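Local coordinates for protein arsenite methyltransferase (Chlamydomonas reinhardtii, PDB 5EVJ) that probably transfers methyl groups from S-adenosyl-L-methionine to trivalent arsenic bound to thiols, yielding methylated arsenicals, at residues K178-L189 and F230-F239; L88-Y99 and M143-L153. The protein carries 15 engineered substitutions. One frame throughout, in Å; residues are numbered along the deposited sequence.

Interaction 1. Residues K178-L189 and F230-F239; sequences KARVLSEAYRVL and FIRLARKVGF. Engineered in segment 178-189: Ala185 (natural residue Cys). Engineered in segment 230-239: Ala234 (natural residue Cys).
Helix 178-188 and the helical residues 230-237 pack with their axes 9.3 Å apart and cross at -46°, running roughly the same way. The backbones come closest at Ser183 and Val237, whose CA atoms lie 5.4 Å apart. Val237 is the knob of a knobs-into-holes contact: its two methyls enter the hole formed by Ala179, Leu182, Ser183 and Tyr186, with CG2 3.8 Å from Ser183 CB. One turn earlier, Leu233 splays its branches over the other helix. Its CD1 touches Ala179 CB at 3.6 Å, while CD2 meets Leu182 CD2 and the CB of Lys178; Leu182 CD2 also reaches the Phe230 ring. Both helices belong to the Rossmann-like methyltransferase domain, and Leu182 and Ala185, the latter an engineered replacement for cysteine, rest on Met195 of the central sheet strand 193-202. Helix 227-237 ends in a Schellman motif at Gly238, whose positive phi turns the chain and brings the Phe239 ring against Leu182, Tyr186 and Leu189. There Tyr186 and Phe239 form a T-shaped stack: the tyrosine presents its CD2 edge to the phenylalanine face, ring centroids 5.1 Å apart and planes at 74°. With chi1 at -169°, the Tyr186 ring points away from its own backbone N and is carried to the C-terminal end of the partner helix, where the carbonyl O of Val237 sits above the centre of one face. Lys275 makes a cation-pi contact with the same ring. An alanine in place of Tyr186 would remove that ring and would probably leave the face of Phe239 without its edge-on partner and the turn at Gly238 less firmly packed. Leu189, just past the helix, sets CD1 against the edge of the Phe239 ring, 3.9 Å from CZ.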
loop_
_atom_site.group_PDB
_atom_site.type_symbol
_atom_site.label_atom_id
_atom_site.label_comp_id
_atom_site.label_asym_id
_atom_site.label_seq_id
_atom_site.Cartn_x
_atom_site.Cartn_y
_atom_site.Cartn_z
ATOM N N LYS A 178 11.965 -10.744 -0.789
ATOM C CA LYS A 178 11.331 -9.485 -1.183
ATOM C C LYS A 178 10.970 -9.345 -2.664
ATOM O O LYS A 178 9.854 -8.997 -2.976
ATOM C CB LYS A 178 12.190 -8.336 -0.777
ATOM C CG LYS A 178 11.754 -7.779 0.533
ATOM C CD LYS A 178 12.830 -6.891 1.070
ATOM C CE LYS A 178 12.274 -6.108 2.216
ATOM N NZ LYS A 178 13.336 -5.123 2.532
ATOM N N ALA A 179 11.904 -9.677 -3.547
ATOM C CA ALA A 179 11.704 -9.505 -4.973
ATOM C C ALA A 179 10.507 -10.330 -5.445
ATOM O O ALA A 179 9.690 -9.881 -6.274
ATOM C CB ALA A 179 12.994 -9.875 -5.759
ATOM N N ARG A 180 10.406 -11.547 -4.942
ATOM C CA ARG A 180 9.278 -12.400 -5.319
ATOM C C ARG A 180 7.935 -11.913 -4.830
ATOM O O ARG A 180 6.986 -11.947 -5.583
ATOM C CB ARG A 180 9.460 -13.894 -4.969
ATOM C CG ARG A 180 9.276 -14.702 -6.254
ATOM C CD ARG A 180 9.276 -16.223 -6.134
ATOM N NE ARG A 180 7.880 -16.510 -5.963
ATOM C CZ ARG A 180 7.106 -17.176 -6.808
ATOM N NH1 ARG A 180 7.588 -17.772 -7.889
ATOM N NH2 ARG A 180 5.825 -17.260 -6.505
ATOM N N VAL A 181 7.865 -11.445 -3.598
ATOM C CA VAL A 181 6.628 -10.877 -3.087
ATOM C C VAL A 181 6.212 -9.699 -3.986
ATOM O O VAL A 181 5.080 -9.626 -4.443
ATOM C CB VAL A 181 6.859 -10.326 -1.663
ATOM C CG1 VAL A 181 5.593 -9.666 -1.110
ATOM C CG2 VAL A 181 7.427 -11.388 -0.768
ATOM N N LEU A 182 7.170 -8.812 -4.276
ATOM C CA LEU A 182 6.905 -7.658 -5.108
ATOM C C LEU A 182 6.440 -8.104 -6.468
ATOM O O LEU A 182 5.413 -7.623 -6.946
ATOM C CB LEU A 182 8.159 -6.769 -5.201
ATOM C CG LEU A 182 8.266 -5.652 -4.175
ATOM C CD1 LEU A 182 7.325 -5.725 -3.002
ATOM C CD2 LEU A 182 9.676 -5.442 -3.660
ATOM N N SER A 183 7.167 -9.029 -7.097
ATOM C CA SER A 183 6.778 -9.417 -8.462
ATOM C C SER A 183 5.444 -10.192 -8.503
ATOM O O SER A 183 4.677 -10.093 -9.492
ATOM C CB SER A 183 7.909 -10.169 -9.204
ATOM O OG SER A 183 8.203 -11.435 -8.632
ATOM N N GLU A 184 5.132 -10.864 -7.397
ATOM C CA GLU A 184 3.822 -11.542 -7.282
ATOM C C GLU A 184 2.668 -10.559 -7.140
ATOM O O GLU A 184 1.635 -10.685 -7.870
ATOM C CB GLU A 184 3.838 -12.610 -6.159
ATOM C CG GLU A 184 4.689 -13.804 -6.658
ATOM C CD GLU A 184 3.917 -14.683 -7.644
ATOM O OE1 GLU A 184 4.173 -14.621 -8.913
ATOM O OE2 GLU A 184 3.031 -15.436 -7.113
ATOM N N ALA A 185 2.827 -9.580 -6.221
ATOM C CA ALA A 185 1.913 -8.414 -6.136
ATOM C C ALA A 185 1.666 -7.870 -7.516
ATOM O O ALA A 185 0.512 -7.784 -7.986
ATOM C CB ALA A 185 2.483 -7.324 -5.248
ATOM N N TYR A 186 2.762 -7.628 -8.222
ATOM C CA TYR A 186 2.670 -7.083 -9.561
ATOM C C TYR A 186 1.832 -8.006 -10.494
ATOM O O TYR A 186 1.048 -7.503 -11.343
ATOM C CB TYR A 186 4.053 -6.796 -10.159
ATOM C CG TYR A 186 3.951 -6.008 -11.423
ATOM C CD1 TYR A 186 3.763 -6.643 -12.701
ATOM C CD2 TYR A 186 3.974 -4.616 -11.374
ATOM C CE1 TYR A 186 3.663 -5.895 -13.885
ATOM C CE2 TYR A 186 3.896 -3.856 -12.544
ATOM C CZ TYR A 186 3.716 -4.494 -13.777
ATOM O OH TYR A 186 3.601 -3.672 -14.886
ATOM N N ARG A 187 2.019 -9.327 -10.348
ATOM C CA ARG A 187 1.369 -10.276 -11.266
ATOM C C ARG A 187 -0.124 -10.343 -10.959
ATOM O O ARG A 187 -0.917 -10.403 -11.870
ATOM C CB ARG A 187 2.015 -11.672 -11.143
ATOM C CG ARG A 187 1.388 -12.780 -12.016
ATOM C CD ARG A 187 1.967 -14.236 -11.745
ATOM N NE ARG A 187 1.791 -14.650 -10.337
ATOM C CZ ARG A 187 0.631 -15.087 -9.834
ATOM N NH1 ARG A 187 0.528 -15.418 -8.549
ATOM N NH2 ARG A 187 -0.428 -15.218 -10.623
ATOM N N VAL A 188 -0.500 -10.386 -9.678
ATOM C CA VAL A 188 -1.915 -10.534 -9.357
ATOM C C VAL A 188 -2.755 -9.219 -9.475
ATOM O O VAL A 188 -4.012 -9.270 -9.421
ATOM C CB VAL A 188 -2.119 -11.163 -7.959
ATOM C CG1 VAL A 188 -1.357 -12.529 -7.818
ATOM C CG2 VAL A 188 -1.781 -10.165 -6.871
ATOM N N LEU A 189 -2.085 -8.081 -9.681
ATOM C CA LEU A 189 -2.785 -6.794 -9.897
ATOM C C LEU A 189 -3.333 -6.710 -11.301
ATOM O O LEU A 189 -2.673 -7.026 -12.299
ATOM C CB LEU A 189 -1.846 -5.575 -9.646
ATOM C CG LEU A 189 -1.608 -5.273 -8.158
ATOM C CD1 LEU A 189 -0.469 -4.284 -7.970
ATOM C CD2 LEU A 189 -2.924 -4.782 -7.523
ATOM N N PHE A 230 15.005 0.001 -1.830
ATOM C CA PHE A 230 13.704 -0.548 -2.018
ATOM C C PHE A 230 13.103 -0.063 -3.332
ATOM O O PHE A 230 12.535 -0.862 -4.140
ATOM C CB PHE A 230 12.772 -0.254 -0.840
ATOM C CG PHE A 230 11.335 -0.403 -1.207
ATOM C CD1 PHE A 230 10.765 -1.682 -1.316
ATOM C CD2 PHE A 230 10.589 0.719 -1.608
ATOM C CE1 PHE A 230 9.449 -1.800 -1.744
ATOM C CE2 PHE A 230 9.254 0.595 -2.023
ATOM C CZ PHE A 230 8.708 -0.662 -2.104
ATOM N N ILE A 231 13.215 1.231 -3.546
ATOM C CA ILE A 231 12.670 1.854 -4.760
ATOM C C ILE A 231 13.229 1.149 -6.019
ATOM O O ILE A 231 12.475 0.811 -6.961
ATOM C CB ILE A 231 12.898 3.433 -4.800
ATOM C CG1 ILE A 231 12.059 4.121 -3.662
ATOM C CG2 ILE A 231 12.563 4.045 -6.208
ATOM C CD1 ILE A 231 12.235 5.654 -3.527
ATOM N N ARG A 232 14.527 0.924 -6.005
ATOM C CA ARG A 232 15.216 0.228 -7.095
ATOM C C ARG A 232 14.612 -1.173 -7.359
ATOM O O ARG A 232 14.400 -1.537 -8.511
ATOM C CB ARG A 232 16.753 0.064 -6.820
ATOM C CG ARG A 232 17.526 1.418 -6.739
ATOM C CD ARG A 232 19.010 1.298 -6.300
ATOM N NE ARG A 232 19.763 2.547 -6.574
ATOM C CZ ARG A 232 20.311 3.373 -5.645
ATOM N NH1 ARG A 232 20.250 3.086 -4.355
ATOM N NH2 ARG A 232 21.017 4.461 -6.022
ATOM N N LEU A 233 14.397 -1.935 -6.292
ATOM C CA LEU A 233 13.885 -3.297 -6.400
ATOM C C LEU A 233 12.447 -3.176 -6.903
ATOM O O LEU A 233 12.081 -3.804 -7.886
ATOM C CB LEU A 233 13.931 -3.948 -5.048
ATOM C CG LEU A 233 13.313 -5.334 -4.891
ATOM C CD1 LEU A 233 13.986 -6.434 -5.783
ATOM C CD2 LEU A 233 13.298 -5.670 -3.382
ATOM N N ALA A 234 11.656 -2.290 -6.325
ATOM C CA ALA A 234 10.307 -2.113 -6.888
ATOM C C ALA A 234 10.329 -1.819 -8.352
ATOM O O ALA A 234 9.477 -2.297 -9.144
ATOM C CB ALA A 234 9.536 -1.049 -6.151
ATOM N N ARG A 235 11.335 -1.086 -8.790
ATOM C CA ARG A 235 11.268 -0.668 -10.175
ATOM C C ARG A 235 11.722 -1.793 -11.124
ATOM O O ARG A 235 11.237 -1.901 -12.281
ATOM C CB ARG A 235 11.972 0.677 -10.285
ATOM C CG ARG A 235 12.504 1.112 -11.622
ATOM C CD ARG A 235 13.357 2.396 -11.452
ATOM N NE ARG A 235 12.701 3.558 -10.845
ATOM C CZ ARG A 235 13.305 4.405 -9.983
ATOM N NH1 ARG A 235 14.577 4.175 -9.538
ATOM N NH2 ARG A 235 12.620 5.482 -9.526
ATOM N N LYS A 236 12.608 -2.668 -10.666
ATOM C CA LYS A 236 13.026 -3.866 -11.469
ATOM C C LYS A 236 11.856 -4.824 -11.793
ATOM O O LYS A 236 11.856 -5.572 -12.776
ATOM C CB LYS A 236 14.076 -4.726 -10.724
ATOM C CG LYS A 236 15.523 -4.306 -10.950
ATOM C CD LYS A 236 16.431 -5.070 -9.967
ATOM C CE LYS A 236 17.748 -4.291 -9.794
ATOM N NZ LYS A 236 18.647 -4.904 -8.751
ATOM N N VAL A 237 10.901 -4.825 -10.903
ATOM C CA VAL A 237 9.777 -5.671 -10.985
ATOM C C VAL A 237 8.664 -5.018 -11.826
ATOM O O VAL A 237 7.778 -5.703 -12.278
ATOM C CB VAL A 237 9.391 -5.881 -9.528
ATOM C CG1 VAL A 237 7.924 -5.824 -9.314
ATOM C CG2 VAL A 237 10.132 -7.056 -8.908
ATOM N N GLY A 238 8.712 -3.703 -12.093
ATOM C CA GLY A 238 7.763 -3.087 -13.034
ATOM C C GLY A 238 7.023 -1.915 -12.371
ATOM O O GLY A 238 6.306 -1.195 -13.065
ATOM N N PHE A 239 7.203 -1.713 -11.051
ATOM C CA PHE A 239 6.702 -0.525 -10.349
ATOM C C PHE A 239 7.689 0.635 -10.562
ATOM O O PHE A 239 8.584 0.894 -9.732
ATOM C CB PHE A 239 6.553 -0.813 -8.874
ATOM C CG PHE A 239 5.440 -1.782 -8.566
ATOM C CD1 PHE A 239 4.123 -1.509 -8.985
ATOM C CD2 PHE A 239 5.702 -2.992 -7.895
ATOM C CE1 PHE A 239 3.094 -2.401 -8.670
ATOM C CE2 PHE A 239 4.666 -3.896 -7.612
ATOM C CZ PHE A 239 3.370 -3.586 -7.987
#

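Interaction 2. Residues L88-Y99 and M143-L153; sequences LDLGAGSGRDAY and MTFIQGEIEYL. Engineered in segment 88-99: Ala92 (natural residue Cys), Ala98 (natural residue Cys).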
loop_
_atom_site.group_PDB
_atom_site.type_symbol
_atom_site.label_atom_id
_atom_site.label_comp_id
_atom_site.label_asym_id
_atom_site.label_seq_id
_atom_site.Cartn_x
_atom_site.Cartn_y
_atom_site.Cartn_z
ATOM N N LEU A 88 -6.317 -7.760 -1.896
ATOM C CA LEU A 88 -5.481 -8.824 -1.343
ATOM C C LEU A 88 -4.657 -8.255 -0.195
ATOM O O LEU A 88 -3.957 -7.257 -0.347
ATOM C CB LEU A 88 -4.569 -9.367 -2.447
ATOM C CG LEU A 88 -3.573 -10.461 -2.032
ATOM C CD1 LEU A 88 -4.322 -11.719 -1.501
ATOM C CD2 LEU A 88 -2.727 -10.797 -3.240
ATOM N N ASP A 89 -4.760 -8.875 0.976
ATOM C CA ASP A 89 -4.095 -8.427 2.161
ATOM C C ASP A 89 -2.998 -9.453 2.431
ATOM O O ASP A 89 -3.273 -10.632 2.710
ATOM C CB ASP A 89 -5.087 -8.368 3.300
ATOM C CG ASP A 89 -4.463 -7.827 4.592
ATOM O OD1 ASP A 89 -3.548 -7.015 4.465
ATOM O OD2 ASP A 89 -4.858 -8.206 5.736
ATOM N N LEU A 90 -1.752 -9.032 2.216
ATOM C CA LEU A 90 -0.594 -9.899 2.407
ATOM C C LEU A 90 -0.168 -9.941 3.869
ATOM O O LEU A 90 0.189 -8.941 4.398
ATOM C CB LEU A 90 0.595 -9.400 1.602
ATOM C CG LEU A 90 0.525 -9.378 0.063
ATOM C CD1 LEU A 90 1.889 -8.901 -0.423
ATOM C CD2 LEU A 90 0.171 -10.705 -0.587
ATOM N N GLY A 91 -0.221 -11.103 4.511
ATOM C CA GLY A 91 0.239 -11.276 5.895
ATOM C C GLY A 91 -0.882 -10.835 6.787
ATOM O O GLY A 91 -0.692 -10.035 7.681
ATOM N N ALA A 92 -2.077 -11.352 6.536
ATOM C CA ALA A 92 -3.241 -10.805 7.205
ATOM C C ALA A 92 -3.243 -11.033 8.698
ATOM O O ALA A 92 -3.996 -10.350 9.433
ATOM C CB ALA A 92 -4.504 -11.365 6.585
ATOM N N GLY A 93 -2.412 -11.964 9.183
ATOM C CA GLY A 93 -2.377 -12.257 10.627
ATOM C C GLY A 93 -3.812 -12.598 11.126
ATOM O O GLY A 93 -4.569 -13.334 10.500
ATOM N N SER A 94 -4.195 -12.006 12.227
ATOM C CA SER A 94 -5.450 -12.263 12.824
ATOM C C SER A 94 -6.618 -11.499 12.183
ATOM O O SER A 94 -7.774 -11.728 12.579
ATOM C CB SER A 94 -5.335 -11.822 14.290
ATOM O OG SER A 94 -4.994 -10.456 14.379
ATOM N N GLY A 95 -6.315 -10.524 11.311
ATOM C CA GLY A 95 -7.285 -10.033 10.304
ATOM C C GLY A 95 -7.695 -8.562 10.447
ATOM O O GLY A 95 -8.539 -8.082 9.681
ATOM N N ARG A 96 -7.097 -7.839 11.400
ATOM C CA ARG A 96 -7.430 -6.423 11.645
ATOM C C ARG A 96 -7.608 -5.705 10.277
ATOM O O ARG A 96 -8.693 -5.229 9.962
ATOM C CB ARG A 96 -6.311 -5.766 12.530
ATOM C CG ARG A 96 -6.616 -4.478 13.345
ATOM C CD ARG A 96 -5.828 -3.253 12.896
ATOM N NE ARG A 96 -4.693 -2.890 13.752
ATOM C CZ ARG A 96 -3.555 -2.326 13.332
ATOM N NH1 ARG A 96 -3.347 -2.072 12.043
ATOM N NH2 ARG A 96 -2.599 -2.042 14.209
ATOM N N ASP A 97 -6.560 -5.697 9.442
ATOM C CA ASP A 97 -6.568 -4.864 8.213
ATOM C C ASP A 97 -7.580 -5.425 7.196
ATOM O O ASP A 97 -8.235 -4.672 6.485
ATOM C CB ASP A 97 -5.132 -4.662 7.574
ATOM C CG ASP A 97 -4.190 -3.772 8.449
ATOM O OD1 ASP A 97 -4.675 -3.026 9.353
ATOM O OD2 ASP A 97 -2.955 -3.791 8.228
ATOM N N ALA A 98 -7.723 -6.737 7.161
ATOM C CA ALA A 98 -8.699 -7.339 6.237
ATOM C C ALA A 98 -10.122 -7.007 6.685
ATOM O O ALA A 98 -11.015 -6.787 5.844
ATOM C CB ALA A 98 -8.475 -8.833 6.134
ATOM N N TYR A 99 -10.329 -6.902 8.009
ATOM C CA TYR A 99 -11.671 -6.595 8.515
ATOM C C TYR A 99 -12.008 -5.177 8.185
ATOM O O TYR A 99 -13.090 -4.873 7.721
ATOM C CB TYR A 99 -11.733 -6.803 10.026
ATOM C CG TYR A 99 -12.058 -8.245 10.434
ATOM C CD1 TYR A 99 -11.401 -9.328 9.839
ATOM C CD2 TYR A 99 -13.014 -8.532 11.421
ATOM C CE1 TYR A 99 -11.674 -10.651 10.198
ATOM C CE2 TYR A 99 -13.273 -9.879 11.807
ATOM C CZ TYR A 99 -12.626 -10.920 11.169
ATOM O OH TYR A 99 -12.865 -12.237 11.511
ATOM N N MET A 143 -15.016 -11.888 2.964
ATOM C CA MET A 143 -13.611 -12.260 3.223
ATOM C C MET A 143 -13.302 -13.752 3.012
ATOM O O MET A 143 -14.103 -14.598 3.289
ATOM C CB MET A 143 -13.206 -11.877 4.651
ATOM C CG MET A 143 -13.409 -10.406 4.952
ATOM S SD MET A 143 -12.897 -9.892 6.644
ATOM C CE MET A 143 -14.528 -10.048 7.355
ATOM N N THR A 144 -12.092 -14.036 2.571
ATOM C CA THR A 144 -11.571 -15.340 2.315
ATOM C C THR A 144 -10.181 -15.235 2.903
ATOM O O THR A 144 -9.391 -14.341 2.541
ATOM C CB THR A 144 -11.451 -15.637 0.798
ATOM O OG1 THR A 144 -12.706 -15.384 0.127
ATOM C CG2 THR A 144 -10.994 -17.096 0.513
ATOM N N PHE A 145 -9.890 -16.102 3.862
ATOM C CA PHE A 145 -8.553 -16.202 4.385
ATOM C C PHE A 145 -7.943 -17.486 3.920
ATOM O O PHE A 145 -8.550 -18.505 4.047
ATOM C CB PHE A 145 -8.644 -16.177 5.881
ATOM C CG PHE A 145 -9.125 -14.863 6.395
ATOM C CD1 PHE A 145 -8.256 -13.739 6.397
ATOM C CD2 PHE A 145 -10.423 -14.712 6.814
ATOM C CE1 PHE A 145 -8.711 -12.512 6.831
ATOM C CE2 PHE A 145 -10.888 -13.490 7.262
ATOM C CZ PHE A 145 -10.026 -12.391 7.299
ATOM N N ILE A 146 -6.749 -17.439 3.336
ATOM C CA ILE A 146 -6.088 -18.680 2.958
ATOM C C ILE A 146 -4.688 -18.742 3.529
ATOM O O ILE A 146 -4.078 -17.711 3.839
ATOM C CB ILE A 146 -6.085 -18.919 1.429
ATOM C CG1 ILE A 146 -5.200 -17.928 0.703
ATOM C CG2 ILE A 146 -7.493 -18.793 0.853
ATOM C CD1 ILE A 146 -5.737 -17.631 -0.673
ATOM N N GLN A 147 -4.179 -19.964 3.630
ATOM C CA GLN A 147 -2.887 -20.232 4.197
ATOM C C GLN A 147 -1.838 -20.237 3.114
ATOM O O GLN A 147 -1.949 -20.967 2.129
ATOM C CB GLN A 147 -2.901 -21.590 4.910
ATOM C CG GLN A 147 -1.545 -22.055 5.439
ATOM C CD GLN A 147 -1.585 -22.413 6.934
ATOM O OE1 GLN A 147 -0.755 -21.930 7.703
ATOM N NE2 GLN A 147 -2.557 -23.254 7.352
ATOM N N GLY A 148 -0.748 -19.504 3.329
ATOM C CA GLY A 148 0.219 -19.382 2.228
ATOM C C GLY A 148 1.470 -18.645 2.543
ATOM O O GLY A 148 1.624 -18.104 3.615
ATOM N N GLU A 149 2.380 -18.632 1.586
ATOM C CA GLU A 149 3.516 -17.771 1.680
ATOM C C GLU A 149 3.383 -16.571 0.765
ATOM O O GLU A 149 3.227 -16.697 -0.468
ATOM C CB GLU A 149 4.766 -18.505 1.308
ATOM C CG GLU A 149 5.239 -19.518 2.343
ATOM C CD GLU A 149 6.265 -20.450 1.711
ATOM O OE1 GLU A 149 5.943 -21.107 0.683
ATOM O OE2 GLU A 149 7.406 -20.495 2.212
ATOM N N ILE A 150 3.549 -15.396 1.365
ATOM C CA ILE A 150 3.444 -14.177 0.570
ATOM C C ILE A 150 4.345 -14.149 -0.636
ATOM O O ILE A 150 3.964 -13.503 -1.614
ATOM C CB ILE A 150 3.437 -12.894 1.395
ATOM C CG1 ILE A 150 4.741 -12.725 2.183
ATOM C CG2 ILE A 150 2.203 -12.841 2.327
ATOM C CD1 ILE A 150 4.667 -11.457 2.989
ATOM N N GLU A 151 5.427 -14.963 -0.645
ATOM C CA GLU A 151 6.352 -15.080 -1.820
ATOM C C GLU A 151 5.787 -15.878 -2.961
ATOM O O GLU A 151 6.380 -15.881 -4.052
ATOM C CB GLU A 151 7.698 -15.759 -1.453
ATOM C CG GLU A 151 8.556 -15.026 -0.377
ATOM C CD GLU A 151 7.901 -14.968 0.988
ATOM O OE1 GLU A 151 6.976 -15.758 1.258
ATOM O OE2 GLU A 151 8.303 -14.146 1.837
ATOM N N TYR A 152 4.689 -16.614 -2.721
ATOM C CA TYR A 152 4.225 -17.664 -3.677
ATOM C C TYR A 152 2.731 -17.600 -3.943
ATOM O O TYR A 152 2.011 -18.601 -3.884
ATOM C CB TYR A 152 4.671 -19.092 -3.256
ATOM C CG TYR A 152 6.164 -19.302 -3.471
ATOM C CD1 TYR A 152 6.661 -19.610 -4.761
ATOM C CD2 TYR A 152 7.051 -19.148 -2.436
ATOM C CE1 TYR A 152 8.016 -19.718 -4.986
ATOM C CE2 TYR A 152 8.433 -19.297 -2.621
ATOM C CZ TYR A 152 8.905 -19.569 -3.899
ATOM O OH TYR A 152 10.271 -19.726 -4.138
ATOM N N LEU A 153 2.264 -16.418 -4.313
ATOM C CA LEU A 153 0.853 -16.261 -4.537
ATOM C C LEU A 153 0.369 -17.254 -5.557
ATOM O O LEU A 153 -0.779 -17.645 -5.493
ATOM C CB LEU A 153 0.542 -14.827 -4.949
ATOM C CG LEU A 153 0.981 -13.773 -3.918
ATOM C CD1 LEU A 153 0.456 -12.401 -4.290
ATOM C CD2 LEU A 153 0.543 -14.139 -2.521
#
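Leu88, on strand 86-90, meets Leu153 tip to tip, CD2 to CD1 at 3.7 Å. Two residues on, Leu90 crosses the same leucine at about a right angle, its CD2 4.0 Å from Leu153 CD2, so that Leu153 is shared by both strand residues. Leu90 also lays its CB against Ile150 CG2, a methyl that lies 3.7 Å from the backbone N of Gly91 as well. Ile150 offers this branch because CG1 is turned between the backbone N and the carbonyl carbon (chi1 62°), which places CG2 beside the N. Past Gly91 the chain makes a type II' turn from Ala92 to Gly95 and enters helix 96-104 with Gly95 as N-cap. This strand-turn-helix has Gly91, Gly93 and Gly95 following Asp89, as in the glycine-rich loop (motif I) of class I methyltransferases, which probably holds the cofactor here. Phe145, from edge strand 143-147, lies beside it: the engineered Ala92 stands at its ring edge, and the likewise engineered Ala98 sets CB 3.8 Å from Phe145 CE1. Tyr99 turns its own edge to Phe145, CE1 to CZ at 3.8 Å, while one ring face receives the methyl of Met143. Met143 CE stands 4.1 Å from the Tyr99 centroid and 14° off the normal, a CH-pi contact; Met143 SD approaches obliquely, 3.6 Å from Tyr99 CD1, in a Met-aromatic contact. The bend of Met143 at its last torsion (chi3 -95°) folds the methyl over the ring. Beyond the contact, the Tyr99 hydroxyl is hydrogen-bonded to the carbonyl O of Ala124. The two segments therefore meet through hydrocarbon, sulfur and aromatic surfaces, and shape and dispersion rather than polar pairing set how the loop and first helix turn sit against the edge strand.

Interaction 2 closes before interaction 1 opens along the chain, and their centres lie about 18 Å apart within one Rossmann-like methyltransferase domain. Interaction 2 links the inner strand 86-90, its glycine-rich turn and helix 96-104 to edge strand 143-147 and the loop after it; interaction 1 pairs helix 178-188, which packs on strands 163-169 and 193-202 of the same sheet, with helix 227-237. The two touch directly where that loop meets helix 178-188: Leu153 packs against Glu184 and Arg187, and Arg180 NE probably hydrogen-bonds to the carbonyl O of Glu151. Helix 178-188 thereby connects the strand that carries the probable cofactor loop with helix 227-237.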